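F5/8 type C domain protein (Bacteroides ovatus, PDB 4ZRX) probably hydrolyses alpha-L-fucosyl linkages of glycans, pairing a TIM-barrel fucosidase domain with an F5/8 type C domain that may bind carbohydrate. Local coordinates at residues A[204-207]-A[208-211]; A[308-311]-A[312-316]; A[407-411]-A[412-416]. All coordinates share one frame; numbering follows the deposited sequence.

All three contacts are local, each lying within one helix or one hairpin, and they follow one another along the chain without touching. Interactions 1 and 2 both lie on helices of the TIM-barrel fucosidase part, with centres about 36 Å apart and nearest atoms about 26 Å apart. Interaction 3 is in the strand-rich part that follows, its centre about 28 Å from that of interaction 2 and about 53 Å from that of interaction 1. Interaction 2 reaches the strand-rich part directly: Asp313 on its barrel helix forms a salt bridge with Arg430 of strand 427-431. A 1,2-ethanediol sits about 3 Å from the side chain of Tyr315, and is probably from the crystallisation liquor.

Interaction 1 of 3, residues A[204-207]-A[208-211]; sequences FYQT and IQRL
Gln209 lays its side chain over one face of the Tyr205 ring, four residues earlier on helix 201-211. Its NE2 lies 3.1 Å above the plane of the Tyr205 ring, over the centre, and is 3.2 Å from Tyr205 CD2. The amide does not lie flat on the ring, the two planes being 40° apart. Nearer the backbone, Gln209 CG stands 4.2 Å from the centroid of the Tyr205 ring, 25° off the normal, and makes a CH-pi contact. Tyr205 CG is anti to the backbone N (chi1 -164°), which leans the ring along the helix toward the next turn, while Gln209 continues extended beyond CG to reach it. Gln209 NE2 also gives a weak hydrogen bond to Tyr205 O (3.4 Å), an oxygen that already takes Gln209 N at 2.9 Å. Ile208 CB meets the edge of this ring near its plane.

Another side of the helix is aliphatic. Thr207 and Leu211 lie alongside each other, with Thr207 CG2 3.8 Å from Leu211 CD1. Thr207 OG1 turns back to bond Ala203 O, so the methyl is left for the leucine. Phe204, Thr207 and Leu211 pack on helix 158-174, and Ile208 reaches strands 181-184 and 216-219, placing this helix as the crossover of a beta-alpha-beta unit in the barrel.

Main-chain bonds such as Leu211 N to Thr207 O (3.0 Å) carry the helix. The tyrosine-glutamine pair adds dispersion and the CH-pi contact, to which the polar N-H edge of the amide may add a little electrostatic attraction, while the weak, bent bond to Tyr205 O gives that N-H a polar partner.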
ATOM      1  N   PHE A 204      19.319  -4.167 -20.608  1.00 28.83           N
ATOM      2  CA  PHE A 204      19.311  -3.983 -19.163  1.00 27.17           C
ATOM      3  C   PHE A 204      19.016  -5.328 -18.537  1.00 26.57           C
ATOM      4  O   PHE A 204      19.611  -5.720 -17.514  1.00 26.81           O
ATOM      5  CB  PHE A 204      18.246  -2.991 -18.680  1.00 26.13           C
ATOM      6  CG  PHE A 204      18.301  -1.604 -19.302  1.00 26.56           C
ATOM      7  CD1 PHE A 204      19.394  -1.154 -20.054  1.00 27.09           C
ATOM      8  CD2 PHE A 204      17.252  -0.717 -19.065  1.00 26.13           C
ATOM      9  CE1 PHE A 204      19.400   0.119 -20.608  1.00 27.89           C
ATOM     10  CE2 PHE A 204      17.236   0.548 -19.612  1.00 27.05           C
ATOM     11  CZ  PHE A 204      18.331   0.971 -20.417  1.00 27.43           C
ATOM     12  N   TYR A 205      18.073  -6.044 -19.122  1.00 27.34           N
ATOM     13  CA  TYR A 205      17.733  -7.377 -18.581  1.00 28.02           C
ATOM     14  C   TYR A 205      18.867  -8.373 -18.681  1.00 27.89           C
ATOM     15  O   TYR A 205      19.096  -9.168 -17.763  1.00 27.12           O
ATOM     16  CB  TYR A 205      16.453  -7.932 -19.247  1.00 28.88           C
ATOM     17  CG  TYR A 205      15.790  -9.110 -18.504  1.00 29.82           C
ATOM     18  CD1 TYR A 205      15.978  -9.329 -17.138  1.00 29.62           C
ATOM     19  CD2 TYR A 205      14.975  -9.976 -19.195  1.00 31.39           C
ATOM     20  CE1 TYR A 205      15.322 -10.404 -16.479  1.00 31.32           C
ATOM     21  CE2 TYR A 205      14.379 -11.066 -18.589  1.00 31.59           C
ATOM     22  CZ  TYR A 205      14.546 -11.269 -17.235  1.00 32.77           C
ATOM     23  OH  TYR A 205      13.915 -12.333 -16.616  1.00 35.89           O
ATOM     24  N   GLN A 206      19.594  -8.346 -19.798  1.00 29.72           N
ATOM     25  CA  GLN A 206      20.742  -9.246 -19.952  1.00 30.83           C
ATOM     26  C   GLN A 206      21.825  -8.965 -18.918  1.00 29.81           C
ATOM     27  O   GLN A 206      22.371  -9.900 -18.330  1.00 29.90           O
ATOM     28  CB  GLN A 206      21.302  -9.225 -21.390  1.00 34.16           C
ATOM     29  CG  GLN A 206      20.320  -9.609 -22.509  1.00 36.31           C
ATOM     30  CD  GLN A 206      19.426 -10.806 -22.198  1.00 39.15           C
ATOM     31  OE1 GLN A 206      18.174 -10.722 -22.288  1.00 41.67           O
ATOM     32  NE2 GLN A 206      20.039 -11.904 -21.770  1.00 39.76           N
ATOM     33  N   THR A 207      21.999  -7.683 -18.555  1.00 28.66           N
ATOM     34  CA  THR A 207      22.949  -7.318 -17.522  1.00 27.81           C
ATOM     35  C   THR A 207      22.562  -7.901 -16.205  1.00 26.70           C
ATOM     36  O   THR A 207      23.389  -8.462 -15.491  1.00 26.18           O
ATOM     37  CB  THR A 207      23.065  -5.783 -17.440  1.00 28.13           C
ATOM     38  OG1 THR A 207      23.473  -5.275 -18.708  1.00 31.28           O
ATOM     39  CG2 THR A 207      24.073  -5.312 -16.383  1.00 28.24           C
ATOM     40  N   ILE A 208      21.284  -7.738 -15.858  1.00 25.49           N
ATOM     41  CA  ILE A 208      20.783  -8.245 -14.608  1.00 25.17           C
ATOM     42  C   ILE A 208      20.976  -9.754 -14.517  1.00 26.03           C
ATOM     43  O   ILE A 208      21.488 -10.282 -13.534  1.00 26.45           O
ATOM     44  CB  ILE A 208      19.263  -7.873 -14.442  1.00 24.85           C
ATOM     45  CG1 ILE A 208      19.098  -6.373 -14.292  1.00 25.31           C
ATOM     46  CG2 ILE A 208      18.665  -8.667 -13.323  1.00 24.42           C
ATOM     47  CD1 ILE A 208      17.616  -5.904 -14.412  1.00 25.04           C
ATOM     48  N   GLN A 209      20.569 -10.446 -15.563  1.00 27.26           N
ATOM     49  CA  GLN A 209      20.671 -11.917 -15.589  1.00 28.73           C
ATOM     50  C   GLN A 209      22.109 -12.431 -15.462  1.00 29.72           C
ATOM     51  O   GLN A 209      22.354 -13.476 -14.827  1.00 30.25           O
ATOM     52  CB  GLN A 209      20.041 -12.455 -16.863  1.00 30.10           C
ATOM     53  CG  GLN A 209      18.539 -12.394 -16.838  1.00 30.55           C
ATOM     54  CD  GLN A 209      17.940 -12.870 -18.124  1.00 32.65           C
ATOM     55  OE1 GLN A 209      17.921 -14.073 -18.370  1.00 35.61           O
ATOM     56  NE2 GLN A 209      17.494 -11.968 -18.971  1.00 32.86           N
ATOM     57  N   ARG A 210      23.045 -11.697 -16.040  1.00 31.01           N
ATOM     58  CA  ARG A 210      24.443 -12.124 -16.031  1.00 32.21           C
ATOM     59  C   ARG A 210      25.062 -11.926 -14.686  1.00 31.02           C
ATOM     60  O   ARG A 210      25.724 -12.820 -14.178  1.00 31.31           O
ATOM     61  CB  ARG A 210      25.235 -11.393 -17.099  1.00 35.61           C
ATOM     62  CG  ARG A 210      26.719 -11.727 -17.063  1.00 38.40           C
ATOM     63  CD  ARG A 210      27.396 -11.265 -18.322  1.00 41.96           C
ATOM     64  NE  ARG A 210      26.983  -9.914 -18.661  1.00 42.67           N
ATOM     65  CZ  ARG A 210      27.482  -8.801 -18.145  1.00 43.73           C
ATOM     66  NH1 ARG A 210      28.477  -8.823 -17.262  1.00 45.72           N
ATOM     67  NH2 ARG A 210      26.989  -7.643 -18.544  1.00 44.49           N
ATOM     68  N   LEU A 211      24.835 -10.742 -14.095  1.00 28.97           N
ATOM     69  CA  LEU A 211      25.398 -10.386 -12.808  1.00 28.00           C
ATOM     70  C   LEU A 211      24.672 -10.891 -11.608  1.00 26.51           C
ATOM     71  O   LEU A 211      25.283 -11.128 -10.561  1.00 25.85           O
ATOM     72  CB  LEU A 211      25.525  -8.877 -12.721  1.00 28.22           C
ATOM     73  CG  LEU A 211      26.427  -8.281 -13.819  1.00 30.70           C
ATOM     74  CD1 LEU A 211      26.395  -6.760 -13.782  1.00 30.57           C
ATOM     75  CD2 LEU A 211      27.862  -8.757 -13.719  1.00 32.20           C
TER

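Interaction 2 of 3, residues A[308-311]-A[312-316]; sequences LKHL and SDIYF
Helix 308-316 connects strands 279-290 and 324-328 in a beta-alpha-beta unit of the TIM barrel, and Lys309 and Asp313 form a salt bridge one turn apart on it. Lys309 NZ is 2.8 Å from Asp313 OD2 and comes in on its syn lone pair. The lysine chain leaves with CG anti to the backbone N (chi1 -175°), runs extended and then bends at its last torsion (-69°), which swings the ammonium back to the carboxylate. The two side chains run at a slant to each other, and Lys309 CG also passes 3.6 Å from Asp313 OD2.

A water bridges the pair: it donates to Asp313 OD1 at 2.7 Å and takes only a weak bond from Lys309 NZ at 3.3 Å. The same Asp313 OD1 has a salt bridge to Arg430 of strand 427-431, so the two oxygens of the carboxylate serve different cations.

One residue further on, the His310 ring meets Ile314 in a van der Waals contact. Ile314 CD1 approaches His310 CD2 to 3.6 Å and His310 NE2 to 3.7 Å, obliquely to the ring. The backbone bonds of the helix run regularly, for example Ile314 N to His310 O at 2.8 Å. Tyr315 turns away from the earlier turn, onto Arg352 and Phe356 of helix 339-356 and Met428 of strand 427-431.

With a lysine on one oxygen and an arginine on the other, Asp313 would probably stay ionised, its negative charge shared between a bond along the helix and one to the strand-rich part of the chain. That shared charge ties the barrel helix to strand 427-431.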
ATOM      1  N   LEU A 308      -2.058   2.419  12.630  1.00 19.07           N
ATOM      2  CA  LEU A 308      -1.963   0.955  12.685  1.00 19.54           C
ATOM      3  C   LEU A 308      -3.083   0.272  11.953  1.00 19.17           C
ATOM      4  O   LEU A 308      -2.834  -0.722  11.226  1.00 17.70           O
ATOM      5  CB  LEU A 308      -1.897   0.456  14.110  1.00 19.77           C
ATOM      6  CG  LEU A 308      -1.822  -1.041  14.338  1.00 20.66           C
ATOM      7  CD1 LEU A 308      -0.615  -1.636  13.648  1.00 20.49           C
ATOM      8  CD2 LEU A 308      -1.793  -1.324  15.822  1.00 22.56           C
ATOM      9  N   LYS A 309      -4.305   0.771  12.158  1.00 20.62           N
ATOM     10  CA  LYS A 309      -5.437   0.206  11.400  1.00 21.39           C
ATOM     11  C   LYS A 309      -5.262   0.293   9.894  1.00 20.24           C
ATOM     12  O   LYS A 309      -5.513  -0.648   9.171  1.00 18.26           O
ATOM     13  CB  LYS A 309      -6.773   0.833  11.756  1.00 23.08           C
ATOM     14  CG  LYS A 309      -7.939   0.099  11.021  1.00 24.99           C
ATOM     15  CD  LYS A 309      -9.268   0.555  11.473  1.00 28.42           C
ATOM     16  CE  LYS A 309     -10.327  -0.236  10.813  1.00 28.14           C
ATOM     17  NZ  LYS A 309     -10.409   0.072   9.384  1.00 28.26           N
ATOM     18  N   HIS A 310      -4.799   1.435   9.407  1.00 19.18           N
ATOM     19  CA  HIS A 310      -4.603   1.580   7.971  1.00 18.50           C
ATOM     20  C   HIS A 310      -3.529   0.637   7.459  1.00 17.05           C
ATOM     21  O   HIS A 310      -3.676  -0.003   6.390  1.00 15.96           O
ATOM     22  CB  HIS A 310      -4.232   3.035   7.694  1.00 19.48           C
ATOM     23  CG  HIS A 310      -4.237   3.423   6.258  1.00 20.41           C
ATOM     24  ND1 HIS A 310      -3.978   4.731   5.870  1.00 22.86           N
ATOM     25  CD2 HIS A 310      -4.560   2.761   5.129  1.00 21.06           C
ATOM     26  CE1 HIS A 310      -4.085   4.825   4.555  1.00 21.71           C
ATOM     27  NE2 HIS A 310      -4.405   3.643   4.079  1.00 21.24           N
ATOM     28  N   LEU A 311      -2.411   0.506   8.187  1.00 16.91           N
ATOM     29  CA  LEU A 311      -1.361  -0.411   7.757  1.00 16.70           C
ATOM     30  C   LEU A 311      -1.836  -1.867   7.766  1.00 16.24           C
ATOM     31  O   LEU A 311      -1.568  -2.638   6.836  1.00 15.79           O
ATOM     32  CB  LEU A 311      -0.108  -0.266   8.640  1.00 17.01           C
ATOM     33  CG  LEU A 311       0.592   1.086   8.450  1.00 17.82           C
ATOM     34  CD1 LEU A 311       1.746   1.132   9.438  1.00 18.53           C
ATOM     35  CD2 LEU A 311       1.200   1.210   7.066  1.00 17.91           C
ATOM     36  N   SER A 312      -2.607  -2.221   8.795  1.00 17.05           N
ATOM     37  CA  SER A 312      -3.219  -3.542   8.834  1.00 17.40           C
ATOM     38  C   SER A 312      -4.147  -3.774   7.660  1.00 16.11           C
ATOM     39  O   SER A 312      -4.077  -4.834   6.969  1.00 16.24           O
ATOM     40  CB  SER A 312      -3.994  -3.711  10.160  1.00 19.17           C
ATOM     41  OG  SER A 312      -4.723  -4.924  10.141  1.00 23.30           O
ATOM     42  N   ASP A 313      -4.968  -2.788   7.351  1.00 16.26           N
ATOM     43  CA  ASP A 313      -5.872  -2.897   6.204  1.00 16.46           C
ATOM     44  C   ASP A 313      -5.089  -3.033   4.926  1.00 16.34           C
ATOM     45  O   ASP A 313      -5.454  -3.842   4.044  1.00 15.25           O
ATOM     46  CB  ASP A 313      -6.880  -1.771   6.111  1.00 18.36           C
ATOM     47  CG  ASP A 313      -7.924  -1.791   7.260  1.00 20.75           C
ATOM     48  OD1 ASP A 313      -8.226  -2.851   7.881  1.00 23.50           O
ATOM     49  OD2 ASP A 313      -8.436  -0.687   7.524  1.00 22.83           O
ATOM     50  N   ILE A 314      -4.038  -2.233   4.788  1.00 14.91           N
ATOM     51  CA  ILE A 314      -3.149  -2.418   3.619  1.00 14.84           C
ATOM     52  C   ILE A 314      -2.613  -3.828   3.545  1.00 13.80           C
ATOM     53  O   ILE A 314      -2.622  -4.422   2.465  1.00 13.94           O
ATOM     54  CB  ILE A 314      -2.006  -1.348   3.609  1.00 15.45           C
ATOM     55  CG1 ILE A 314      -2.601   0.019   3.236  1.00 16.58           C
ATOM     56  CG2 ILE A 314      -0.909  -1.697   2.617  1.00 15.20           C
ATOM     57  CD1 ILE A 314      -1.722   1.187   3.549  1.00 17.61           C
ATOM     58  N   TYR A 315      -2.092  -4.380   4.622  1.00 14.17           N
ATOM     59  CA  TYR A 315      -1.579  -5.734   4.654  1.00 14.35           C
ATOM     60  C   TYR A 315      -2.605  -6.742   4.159  1.00 14.41           C
ATOM     61  O   TYR A 315      -2.347  -7.554   3.261  1.00 14.21           O
ATOM     62  CB  TYR A 315      -1.065  -6.021   6.078  1.00 15.39           C
ATOM     63  CG  TYR A 315      -0.440  -7.362   6.216  1.00 15.91           C
ATOM     64  CD1 TYR A 315       0.888  -7.608   5.830  1.00 15.96           C
ATOM     65  CD2 TYR A 315      -1.192  -8.421   6.674  1.00 17.16           C
ATOM     66  CE1 TYR A 315       1.465  -8.865   5.930  1.00 16.71           C
ATOM     67  CE2 TYR A 315      -0.594  -9.686   6.834  1.00 17.70           C
ATOM     68  CZ  TYR A 315       0.714  -9.895   6.424  1.00 17.42           C
ATOM     69  OH  TYR A 315       1.306 -11.142   6.549  1.00 20.03           O
ATOM     70  N   PHE A 316      -3.801  -6.651   4.693  1.00 15.38           N
ATOM     71  CA  PHE A 316      -4.875  -7.556   4.259  1.00 15.98           C
ATOM     72  C   PHE A 316      -5.305  -7.377   2.823  1.00 16.10           C
ATOM     73  O   PHE A 316      -5.763  -8.324   2.233  1.00 15.68           O
ATOM     74  CB  PHE A 316      -6.050  -7.516   5.248  1.00 16.84           C
ATOM     75  CG  PHE A 316      -5.717  -8.169   6.576  1.00 18.15           C
ATOM     76  CD1 PHE A 316      -5.566  -9.541   6.644  1.00 19.14           C
ATOM     77  CD2 PHE A 316      -5.611  -7.437   7.729  1.00 20.07           C
ATOM     78  CE1 PHE A 316      -5.230 -10.154   7.811  1.00 20.14           C
ATOM     79  CE2 PHE A 316      -5.289  -8.036   8.906  1.00 21.50           C
ATOM     80  CZ  PHE A 316      -5.117  -9.386   8.970  1.00 20.97           C
TER
HETATM   81  O   HOH W   1     -10.816  -3.116   8.721  1.00 31.47           O

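Interaction 3 of 3, residues A[407-411]-A[412-416]; sequences EALTD and NGWKE
A tight hairpin turn at the surface sets Leu409 against one face of the Trp414 indole, where strand 401-410 passes into strand 413-420 at the edge of a four-stranded antiparallel sheet. Leu409 and Trp414 are a non-hydrogen-bonded pair, and the indole lies across the leucine: Leu409 CB is 3.7 Å from the centroid of the six-membered ring of Trp414, 14° off its normal, a CH-pi contact. Leu409 CD1 covers that same face, while Glu407 OE1 lies over the opposite face toward the rim. Arg440 adds a cation-pi contact to the indole. With an alanine in place of Trp414, Leu409 is likely to lose the ring it packs on and Arg440 its cation-pi partner.

The hairpin closes through a type I turn from Thr410 to Gly413, reinforced by an ST turn. Thr410 OG1 lies between its own N and C (chi1 74°), which directs it to the polar atoms of the turn: it accepts Asn412 N at 2.9 Å and donates to Gly413 O at 2.7 Å. The hydroxyl uses an in-plane lone pair of Gly413 O, whereas Thr410 N reaches that oxygen from above the carbonyl plane at 2.9 Å. Gly413 has a positive phi (100°), where a CB would collide with the carbonyl oxygen of Asn412, so glycine is called for.

Ala408 and Lys415 pair by two bonds further along, Lys415 N to Ala408 O being 2.8 Å. Beyond them a water donates to both Glu407 OE2 and Glu416 OE1, 2.7 Å from each, between two like charges; Arg440 and Arg442 form salt bridges with Glu407 OE1.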
ATOM      1  N   GLU A 407     -17.031 -21.881   5.008  1.00 17.47           N
ATOM      2  CA  GLU A 407     -18.026 -22.038   6.042  1.00 18.23           C
ATOM      3  C   GLU A 407     -17.371 -22.529   7.319  1.00 18.24           C
ATOM      4  O   GLU A 407     -16.332 -23.153   7.282  1.00 17.43           O
ATOM      5  CB  GLU A 407     -19.098 -23.031   5.582  1.00 19.72           C
ATOM      6  CG  GLU A 407     -19.820 -22.530   4.367  1.00 20.71           C
ATOM      7  CD  GLU A 407     -20.559 -23.614   3.622  1.00 23.23           C
ATOM      8  OE1 GLU A 407     -20.312 -24.838   3.820  1.00 24.90           O
ATOM      9  OE2 GLU A 407     -21.396 -23.239   2.807  1.00 24.52           O
ATOM     10  N   ALA A 408     -17.959 -22.128   8.449  1.00 17.84           N
ATOM     11  CA  ALA A 408     -17.497 -22.506   9.785  1.00 18.13           C
ATOM     12  C   ALA A 408     -18.608 -23.215  10.503  1.00 18.51           C
ATOM     13  O   ALA A 408     -19.797 -22.801  10.444  1.00 19.44           O
ATOM     14  CB  ALA A 408     -17.059 -21.297  10.536  1.00 18.69           C
ATOM     15  N   LEU A 409     -18.262 -24.352  11.100  1.00 18.89           N
ATOM     16  CA  LEU A 409     -19.245 -25.133  11.818  1.00 19.61           C
ATOM     17  C   LEU A 409     -19.434 -24.632  13.238  1.00 20.91           C
ATOM     18  O   LEU A 409     -18.567 -24.900  14.142  1.00 21.79           O
ATOM     19  CB  LEU A 409     -18.841 -26.576  11.820  1.00 19.72           C
ATOM     20  CG  LEU A 409     -19.845 -27.512  12.459  1.00 20.28           C
ATOM     21  CD1 LEU A 409     -21.201 -27.379  11.858  1.00 20.78           C
ATOM     22  CD2 LEU A 409     -19.353 -28.962  12.340  1.00 20.83           C
ATOM     23  N   THR A 410     -20.568 -24.001  13.485  1.00 21.28           N
ATOM     24  CA  THR A 410     -20.951 -23.518  14.848  1.00 22.39           C
ATOM     25  C   THR A 410     -21.705 -24.615  15.590  1.00 23.73           C
ATOM     26  O   THR A 410     -21.950 -25.692  15.009  1.00 23.87           O
ATOM     27  CB  THR A 410     -21.825 -22.272  14.783  1.00 22.41           C
ATOM     28  OG1 THR A 410     -23.165 -22.654  14.350  1.00 21.94           O
ATOM     29  CG2 THR A 410     -21.247 -21.263  13.857  1.00 22.00           C
ATOM     30  N   ASP A 411     -22.091 -24.331  16.850  1.00 25.17           N
ATOM     31  CA  ASP A 411     -22.985 -25.145  17.675  0.50 26.96           C
ATOM     32  C   ASP A 411     -24.356 -25.312  17.024  1.00 26.17           C
ATOM     33  O   ASP A 411     -25.094 -26.210  17.366  1.00 26.93           O
ATOM     34  CB  ASP A 411     -23.151 -24.565  19.133  0.50 29.45           C
ATOM     35  CG  ASP A 411     -23.767 -23.124  19.201  0.50 31.27           C
ATOM     36  OD1 ASP A 411     -24.439 -22.644  18.278  0.50 33.61           O
ATOM     37  OD2 ASP A 411     -23.576 -22.418  20.224  0.50 34.66           O
ATOM     38  N   ASN A 412     -24.686 -24.381  16.131  1.00 24.02           N
ATOM     39  CA  ASN A 412     -26.025 -24.397  15.498  1.00 22.86           C
ATOM     40  C   ASN A 412     -25.938 -24.528  13.967  1.00 22.02           C
ATOM     41  O   ASN A 412     -26.825 -24.013  13.284  1.00 21.84           O
ATOM     42  CB  ASN A 412     -26.775 -23.158  15.926  1.00 23.42           C
ATOM     43  CG  ASN A 412     -28.302 -23.297  15.851  1.00 23.28           C
ATOM     44  OD1 ASN A 412     -28.820 -24.344  15.539  1.00 23.43           O
ATOM     45  ND2 ASN A 412     -29.003 -22.259  16.255  1.00 24.18           N
ATOM     46  N   GLY A 413     -24.924 -25.246  13.492  1.00 21.04           N
ATOM     47  CA  GLY A 413     -24.677 -25.586  12.100  1.00 20.37           C
ATOM     48  C   GLY A 413     -23.643 -24.750  11.356  1.00 19.32           C
ATOM     49  O   GLY A 413     -23.000 -23.817  11.912  1.00 18.47           O
ATOM     50  N   TRP A 414     -23.495 -25.114  10.075  1.00 18.58           N
ATOM     51  CA  TRP A 414     -22.611 -24.357   9.192  1.00 18.48           C
ATOM     52  C   TRP A 414     -23.067 -22.888   8.992  1.00 18.90           C
ATOM     53  O   TRP A 414     -24.247 -22.616   8.815  1.00 17.87           O
ATOM     54  CB  TRP A 414     -22.533 -25.059   7.835  1.00 18.47           C
ATOM     55  CG  TRP A 414     -21.832 -26.346   7.862  1.00 18.78           C
ATOM     56  CD1 TRP A 414     -22.401 -27.579   7.794  1.00 19.82           C
ATOM     57  CD2 TRP A 414     -20.410 -26.579   8.063  1.00 19.52           C
ATOM     58  NE1 TRP A 414     -21.455 -28.556   7.877  1.00 20.23           N
ATOM     59  CE2 TRP A 414     -20.216 -27.983   8.029  1.00 20.47           C
ATOM     60  CE3 TRP A 414     -19.305 -25.755   8.147  1.00 19.63           C
ATOM     61  CZ2 TRP A 414     -18.949 -28.556   8.140  1.00 20.33           C
ATOM     62  CZ3 TRP A 414     -18.018 -26.322   8.286  1.00 20.42           C
ATOM     63  CH2 TRP A 414     -17.871 -27.716   8.305  1.00 20.90           C
ATOM     64  N   LYS A 415     -22.108 -21.989   9.096  1.00 18.63           N
ATOM     65  CA  LYS A 415     -22.317 -20.567   8.779  1.00 19.58           C
ATOM     66  C   LYS A 415     -21.352 -20.145   7.683  1.00 19.32           C
ATOM     67  O   LYS A 415     -20.179 -20.440   7.770  1.00 18.12           O
ATOM     68  CB  LYS A 415     -22.078 -19.739  10.010  1.00 20.84           C
ATOM     69  CG  LYS A 415     -22.476 -18.276   9.850  1.00 22.48           C
ATOM     70  CD  LYS A 415     -22.192 -17.488  11.125  1.00 25.09           C
ATOM     71  CE  LYS A 415     -22.776 -16.071  10.978  1.00 28.35           C
ATOM     72  NZ  LYS A 415     -22.094 -15.218  12.005  1.00 31.44           N
ATOM     73  N   GLU A 416     -21.857 -19.466   6.664  1.00 19.64           N
ATOM     74  CA  GLU A 416     -20.960 -18.913   5.641  1.00 20.77           C
ATOM     75  C   GLU A 416     -20.146 -17.764   6.243  1.00 21.09           C
ATOM     76  O   GLU A 416     -20.695 -16.820   6.844  1.00 23.28           O
ATOM     77  CB  GLU A 416     -21.782 -18.499   4.421  1.00 22.11           C
ATOM     78  CG  GLU A 416     -20.877 -18.111   3.241  1.00 23.06           C
ATOM     79  CD  GLU A 416     -21.680 -17.797   2.007  1.00 25.05           C
ATOM     80  OE1 GLU A 416     -22.426 -18.674   1.560  1.00 24.11           O
ATOM     81  OE2 GLU A 416     -21.520 -16.660   1.477  1.00 29.16           O
TER
HETATM   82  O   HOH W   2     -22.994 -21.168   2.268  1.00 29.83           O